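Local coordinates for metallo-beta-lactamase domain-containing protein (Enterococcus faecalis, PDB 2AZ4) that binds two zinc ions in a metallo-beta-lactamase fold and is probably a hydrolase, perhaps an RNA-binding exonuclease, at residues 88-93 with 110-115; 145-150 with 160-165. All coordinates share one frame; numbering follows the deposited sequence.

Contact 1 (88-93 with 110-115). With ZN (zinc ion), chain C.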
loop_
_atom_site.group_PDB
_atom_site.type_symbol
_atom_site.label_atom_id
_atom_site.label_comp_id
_atom_site.label_asym_id
_atom_site.label_seq_id
_atom_site.Cartn_x
_atom_site.Cartn_y
_atom_site.Cartn_z
ATOM N N VAL A 88 -8.591 12.698 -9.368
ATOM C CA VAL A 88 -8.309 11.929 -8.176
ATOM C C VAL A 88 -6.895 11.377 -8.324
ATOM O O VAL A 88 -6.496 10.951 -9.402
ATOM C CB VAL A 88 -9.350 10.770 -7.905
ATOM C CG1 VAL A 88 -8.948 9.913 -6.697
ATOM C CG2 VAL A 88 -10.751 11.291 -7.683
ATOM N N PHE A 89 -6.159 11.377 -7.221
ATOM C CA PHE A 89 -4.798 10.860 -7.195
ATOM C C PHE A 89 -4.710 9.727 -6.210
ATOM O O PHE A 89 -5.405 9.719 -5.167
ATOM C CB PHE A 89 -3.809 11.981 -6.834
ATOM C CG PHE A 89 -3.748 13.065 -7.844
ATOM C CD1 PHE A 89 -2.731 13.083 -8.799
ATOM C CD2 PHE A 89 -4.709 14.073 -7.869
ATOM C CE1 PHE A 89 -2.678 14.102 -9.768
ATOM C CE2 PHE A 89 -4.679 15.093 -8.839
ATOM C CZ PHE A 89 -3.667 15.098 -9.800
ATOM N N LEU A 90 -3.829 8.776 -6.511
ATOM C CA LEU A 90 -3.667 7.598 -5.686
ATOM C C LEU A 90 -2.190 7.437 -5.305
ATOM O O LEU A 90 -1.343 7.207 -6.170
ATOM C CB LEU A 90 -4.198 6.391 -6.477
ATOM C CG LEU A 90 -4.179 4.966 -5.997
ATOM C CD1 LEU A 90 -4.765 4.796 -4.582
ATOM C CD2 LEU A 90 -4.887 4.066 -7.041
ATOM N N SER A 91 -1.899 7.576 -4.014
ATOM C CA SER A 91 -0.534 7.563 -3.525
ATOM C C SER A 91 0.144 6.227 -3.838
ATOM O O SER A 91 1.283 6.213 -4.268
ATOM C CB SER A 91 -0.464 7.890 -2.011
ATOM O OG SER A 91 -0.854 6.812 -1.157
ATOM N N HIS A 92 -0.562 5.127 -3.592
ATOM C CA HIS A 92 -0.050 3.782 -3.836
ATOM C C HIS A 92 -1.178 2.733 -3.836
ATOM O O HIS A 92 -2.338 3.040 -3.532
ATOM C CB HIS A 92 1.083 3.413 -2.854
ATOM C CG HIS A 92 0.655 3.327 -1.415
ATOM N ND1 HIS A 92 0.098 4.388 -0.734
ATOM C CD2 HIS A 92 0.722 2.309 -0.523
ATOM C CE1 HIS A 92 -0.138 4.037 0.519
ATOM N NE2 HIS A 92 0.212 2.775 0.668
ATOM N N ALA A 93 -0.823 1.489 -4.154
ATOM C CA ALA A 93 -1.783 0.413 -4.398
ATOM C C ALA A 93 -2.495 -0.205 -3.175
ATOM O O ALA A 93 -3.572 -0.831 -3.319
ATOM C CB ALA A 93 -1.126 -0.683 -5.226
ATOM N N LEU A 110 -8.100 9.512 -13.018
ATOM C CA LEU A 110 -7.491 8.929 -11.831
ATOM C C LEU A 110 -6.004 8.775 -12.153
ATOM O O LEU A 110 -5.629 8.100 -13.136
ATOM C CB LEU A 110 -8.124 7.573 -11.499
ATOM C CG LEU A 110 -7.512 6.719 -10.360
ATOM C CD1 LEU A 110 -7.577 7.469 -9.045
ATOM C CD2 LEU A 110 -8.226 5.358 -10.215
ATOM N N TYR A 111 -5.173 9.427 -11.333
ATOM C CA TYR A 111 -3.742 9.579 -11.597
ATOM C C TYR A 111 -2.957 8.816 -10.559
ATOM O O TYR A 111 -3.280 8.828 -9.373
ATOM C CB TYR A 111 -3.288 11.056 -11.573
ATOM C CG TYR A 111 -3.869 11.924 -12.666
ATOM C CD1 TYR A 111 -3.318 11.925 -13.959
ATOM C CD2 TYR A 111 -4.973 12.723 -12.421
ATOM C CE1 TYR A 111 -3.840 12.698 -14.953
ATOM C CE2 TYR A 111 -5.515 13.509 -13.403
ATOM C CZ TYR A 111 -4.944 13.499 -14.664
ATOM O OH TYR A 111 -5.479 14.267 -15.632
ATOM N N THR A 112 -1.898 8.167 -11.001
ATOM C CA THR A 112 -1.059 7.450 -10.080
ATOM C C THR A 112 0.273 7.211 -10.779
ATOM O O THR A 112 0.360 7.419 -11.973
ATOM C CB THR A 112 -1.738 6.134 -9.585
ATOM O OG1 THR A 112 -1.056 5.678 -8.416
ATOM C CG2 THR A 112 -1.740 5.032 -10.654
ATOM N N LEU A 113 1.320 6.819 -10.059
ATOM C CA LEU A 113 2.519 6.455 -10.796
ATOM C C LEU A 113 2.231 5.167 -11.572
ATOM O O LEU A 113 1.479 4.306 -11.104
ATOM C CB LEU A 113 3.744 6.304 -9.899
ATOM C CG LEU A 113 4.302 7.611 -9.289
ATOM C CD1 LEU A 113 5.467 7.293 -8.410
ATOM C CD2 LEU A 113 4.708 8.678 -10.347
ATOM N N LYS A 114 2.815 5.048 -12.760
ATOM C CA LYS A 114 2.577 3.891 -13.628
ATOM C C LYS A 114 2.796 2.523 -12.958
ATOM O O LYS A 114 2.052 1.586 -13.246
ATOM C CB LYS A 114 3.350 4.016 -14.963
ATOM C CG LYS A 114 4.848 3.892 -14.858
ATOM C CD LYS A 114 5.539 4.282 -16.181
ATOM C CE LYS A 114 7.072 4.269 -16.057
ATOM N NZ LYS A 114 7.574 5.392 -15.174
ATOM N N GLU A 115 3.766 2.418 -12.053
ATOM C CA GLU A 115 4.028 1.168 -11.343
ATOM C C GLU A 115 2.877 0.779 -10.394
ATOM O O GLU A 115 2.511 -0.390 -10.302
ATOM C CB GLU A 115 5.361 1.231 -10.571
ATOM C CG GLU A 115 6.580 1.464 -11.496
ATOM C CD GLU A 115 6.828 2.935 -11.818
ATOM O OE1 GLU A 115 6.050 3.814 -11.354
ATOM O OE2 GLU A 115 7.804 3.216 -12.554
HETATM ZN ZN ZN C . 0.705 1.551 2.542
HETATM O O HOH W 1 1.631 6.338 -7.088
HETATM O O HOH W 2 0.786 0.478 4.453
HETATM O O HOH W 3 -1.413 1.093 3.347
#
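Phe89 and Tyr111 lie side by side on one face of a parallel strand pair, their planes 23° apart but slid so far that the rings barely overlap. Over one face of Phe89, near its rim, sits CD2 of Tyr111, and the nearest side-chain approach is Phe89 CD1 to Tyr111 CB at 3.5 Å. Both rings are swung beside their own backbone N (chi1 -64° and -65°), which keeps them pointing the same way. The third flat group, His92, has its imidazole ND1 giving a proton in the ring plane to Ser91 OG (2.6 Å). That bond helps set the ring's rotation, with His92 NE2 bound to a zinc ion at 2.3 Å, a site completed by His94, His167, Asp189 and two waters. His92 opens the HxHxDH motif of the metallo-beta-lactamase fold, on the loop after strand 85-89.

Branched aliphatic residues suit the other face, where Val88 CG1 meets Leu110 CD1 at 3.7 Å. Tyr111 is gripped through its backbone at both ends: Tyr111 N donates to Val88 O (2.8 Å) and Tyr111 O accepts from Leu90 N (2.9 Å). Beyond the last bridge, Thr112 substitutes its hydroxyl for a backbone donor, OG1 giving its proton to Leu90 O at 2.7 Å.

Strands 85-89 and 110-113 flank helix 95-98 in a beta-alpha-beta unit. Phe33 of strand 30-34 is joined to Phe89 by backbone hydrogen bonding, strand 145-147 flanks Tyr111, and Leu120 of helix 114-123 packs on Leu90.

Contact 2 (145-150 with 160-165); sequences IGLNKN and VEIVPV
A single backbone hydrogen bond joins the segments: Asn150 N donates to Ile162 O at 2.8 Å, with a bent N-H...O angle of 130°. Residues 147-150 run at 93° to 161-164, so the bond pins a turn against a strand and continues no sheet pairing. Asn150 has left-handed backbone angles, a conformation that asparagine tolerates better than most residues.

Apolar packing flanks this bond. Leu147 reaches in with CD1 to meet Ile162 CG2 at 3.9 Å, two branched chains suited to a buried spot. Lys149 and Pro164 cross at about a right angle; the extended methylenes of the lysine run along the rim of the proline ring at CB, CG and CD, with Lys149 CG 3.8 Å from Pro164 CG. A long charged residue thus covers an apolar surface while its NZ makes a weak, long ion pair with Glu199.

The polar side chains set their oxygens against carbon here. Asn150 OD1 rests 3.6 Å from Pro164 CD. Glu161 is extended, CG anti to the backbone N (chi1 -169°), and its end brings OE2 to 3.6 Å from Asn150 CB; that carboxylate forms a salt bridge with Lys206.

Glu199 and Lys206 both lie on helix 197-207, which also packs on Val163 through Phe203. Strand 173-179 pairs antiparallel with 158-164, and Leu113 of strand 110-113 touches Ile162. The loop after edge strand 145-147 of one sheet thus packs on a strand of the other sheet of the metallo-beta-lactamase sandwich.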
loop_
_atom_site.group_PDB
_atom_site.type_symbol
_atom_site.label_atom_id
_atom_site.label_comp_id
_atom_site.label_asym_id
_atom_site.label_seq_id
_atom_site.Cartn_x
_atom_site.Cartn_y
_atom_site.Cartn_z
ATOM N N ILE A 145 -4.405 6.781 -15.253
ATOM C CA ILE A 145 -3.343 7.431 -16.033
ATOM C C ILE A 145 -2.037 7.222 -15.286
ATOM O O ILE A 145 -1.786 7.868 -14.257
ATOM C CB ILE A 145 -3.635 8.909 -16.263
ATOM C CG1 ILE A 145 -4.924 9.056 -17.084
ATOM C CG2 ILE A 145 -2.485 9.590 -17.031
ATOM C CD1 ILE A 145 -5.499 10.477 -17.071
ATOM N N GLY A 146 -1.235 6.272 -15.779
ATOM C CA GLY A 146 0.069 5.975 -15.200
ATOM C C GLY A 146 1.025 7.105 -15.557
ATOM O O GLY A 146 1.165 7.465 -16.745
ATOM N N LEU A 147 1.641 7.683 -14.523
ATOM C CA LEU A 147 2.562 8.814 -14.654
ATOM C C LEU A 147 3.995 8.412 -14.288
ATOM O O LEU A 147 4.223 7.351 -13.712
ATOM C CB LEU A 147 2.122 9.965 -13.721
ATOM C CG LEU A 147 0.725 10.538 -13.950
ATOM C CD1 LEU A 147 0.438 11.590 -12.856
ATOM C CD2 LEU A 147 0.595 11.140 -15.394
ATOM N N ASN A 148 4.939 9.267 -14.661
ATOM C CA ASN A 148 6.340 9.103 -14.376
ATOM C C ASN A 148 6.698 9.865 -13.108
ATOM O O ASN A 148 5.983 10.760 -12.674
ATOM C CB ASN A 148 7.184 9.626 -15.568
ATOM C CG ASN A 148 6.859 8.914 -16.868
ATOM O OD1 ASN A 148 6.553 9.546 -17.889
ATOM N ND2 ASN A 148 6.928 7.599 -16.841
ATOM N N LYS A 149 7.807 9.511 -12.498
ATOM C CA LYS A 149 8.220 10.217 -11.305
ATOM C C LYS A 149 8.335 11.733 -11.537
ATOM O O LYS A 149 8.836 12.196 -12.576
ATOM C CB LYS A 149 9.523 9.622 -10.790
ATOM C CG LYS A 149 9.368 8.158 -10.376
ATOM C CD LYS A 149 10.742 7.512 -10.267
ATOM C CE LYS A 149 10.709 6.322 -9.343
ATOM N NZ LYS A 149 12.032 5.675 -9.375
ATOM N N ASN A 150 7.843 12.481 -10.559
ATOM C CA ASN A 150 7.885 13.949 -10.538
ATOM C C ASN A 150 7.067 14.639 -11.638
ATOM O O ASN A 150 7.282 15.821 -11.907
ATOM C CB ASN A 150 9.328 14.470 -10.515
ATOM C CG ASN A 150 10.190 13.781 -9.458
ATOM O OD1 ASN A 150 9.910 13.842 -8.268
ATOM N ND2 ASN A 150 11.243 13.129 -9.898
ATOM N N VAL A 160 -0.285 19.668 -9.325
ATOM C CA VAL A 160 0.010 18.537 -8.444
ATOM C C VAL A 160 1.238 17.833 -8.981
ATOM O O VAL A 160 1.247 17.376 -10.129
ATOM C CB VAL A 160 -1.170 17.527 -8.346
ATOM C CG1 VAL A 160 -0.851 16.387 -7.355
ATOM C CG2 VAL A 160 -2.479 18.222 -7.977
ATOM N N GLU A 161 2.272 17.771 -8.161
ATOM C CA GLU A 161 3.463 17.010 -8.492
ATOM C C GLU A 161 3.439 15.674 -7.763
ATOM O O GLU A 161 3.256 15.626 -6.535
ATOM C CB GLU A 161 4.740 17.766 -8.129
ATOM C CG GLU A 161 6.020 17.105 -8.724
ATOM C CD GLU A 161 7.281 17.927 -8.498
ATOM O OE1 GLU A 161 7.150 19.136 -8.229
ATOM O OE2 GLU A 161 8.407 17.364 -8.600
ATOM N N ILE A 162 3.633 14.589 -8.518
ATOM C CA ILE A 162 3.611 13.247 -7.937
ATOM C C ILE A 162 5.039 12.747 -7.735
ATOM O O ILE A 162 5.790 12.518 -8.679
ATOM C CB ILE A 162 2.718 12.276 -8.754
ATOM C CG1 ILE A 162 2.604 10.921 -8.062
ATOM C CG2 ILE A 162 3.201 12.160 -10.196
ATOM C CD1 ILE A 162 1.338 10.138 -8.461
ATOM N N VAL A 163 5.411 12.571 -6.487
ATOM C CA VAL A 163 6.818 12.420 -6.159
ATOM C C VAL A 163 6.988 11.057 -5.529
ATOM O O VAL A 163 6.273 10.770 -4.590
ATOM C CB VAL A 163 7.231 13.517 -5.120
ATOM C CG1 VAL A 163 8.684 13.335 -4.675
ATOM C CG2 VAL A 163 7.025 14.948 -5.715
ATOM N N PRO A 164 7.958 10.248 -6.000
ATOM C CA PRO A 164 8.197 8.907 -5.453
ATOM C C PRO A 164 8.710 8.974 -4.027
ATOM O O PRO A 164 9.523 9.859 -3.669
ATOM C CB PRO A 164 9.266 8.325 -6.381
ATOM C CG PRO A 164 10.007 9.556 -6.896
ATOM C CD PRO A 164 8.902 10.556 -7.096
ATOM N N VAL A 165 8.234 8.038 -3.230
ATOM C CA VAL A 165 8.570 7.971 -1.843
ATOM C C VAL A 165 8.842 6.504 -1.494
ATOM O O VAL A 165 8.277 5.619 -2.123
ATOM C CB VAL A 165 7.405 8.625 -1.089
ATOM C CG1 VAL A 165 6.571 7.651 -0.288
ATOM C CG2 VAL A 165 7.828 9.931 -0.437
#

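Overall arrangement
Contacts 1 and 2 have centres about 8 Å apart and follow one another along the chain. Strand 110-113 pairs with 85-89 in contact 1 and with 145-147, the outermost strand of that sheet in this chain; probable hydrogen bonds run from Ile145 N to Leu110 O (2.8 Å) and from Lys114 N to Leu147 O (2.9 Å). After 145-147 the chain enters the second sheet at strand 152-155, and contact 2 packs the connecting loop on its neighbour 158-164, so the pair bridges the two sheets. Contact 1 supplies the zinc ligand His92; contact 2 is more remote, with the Ile162 side chain about 9 Å from that of His92 and about 14 Å from a zinc ion.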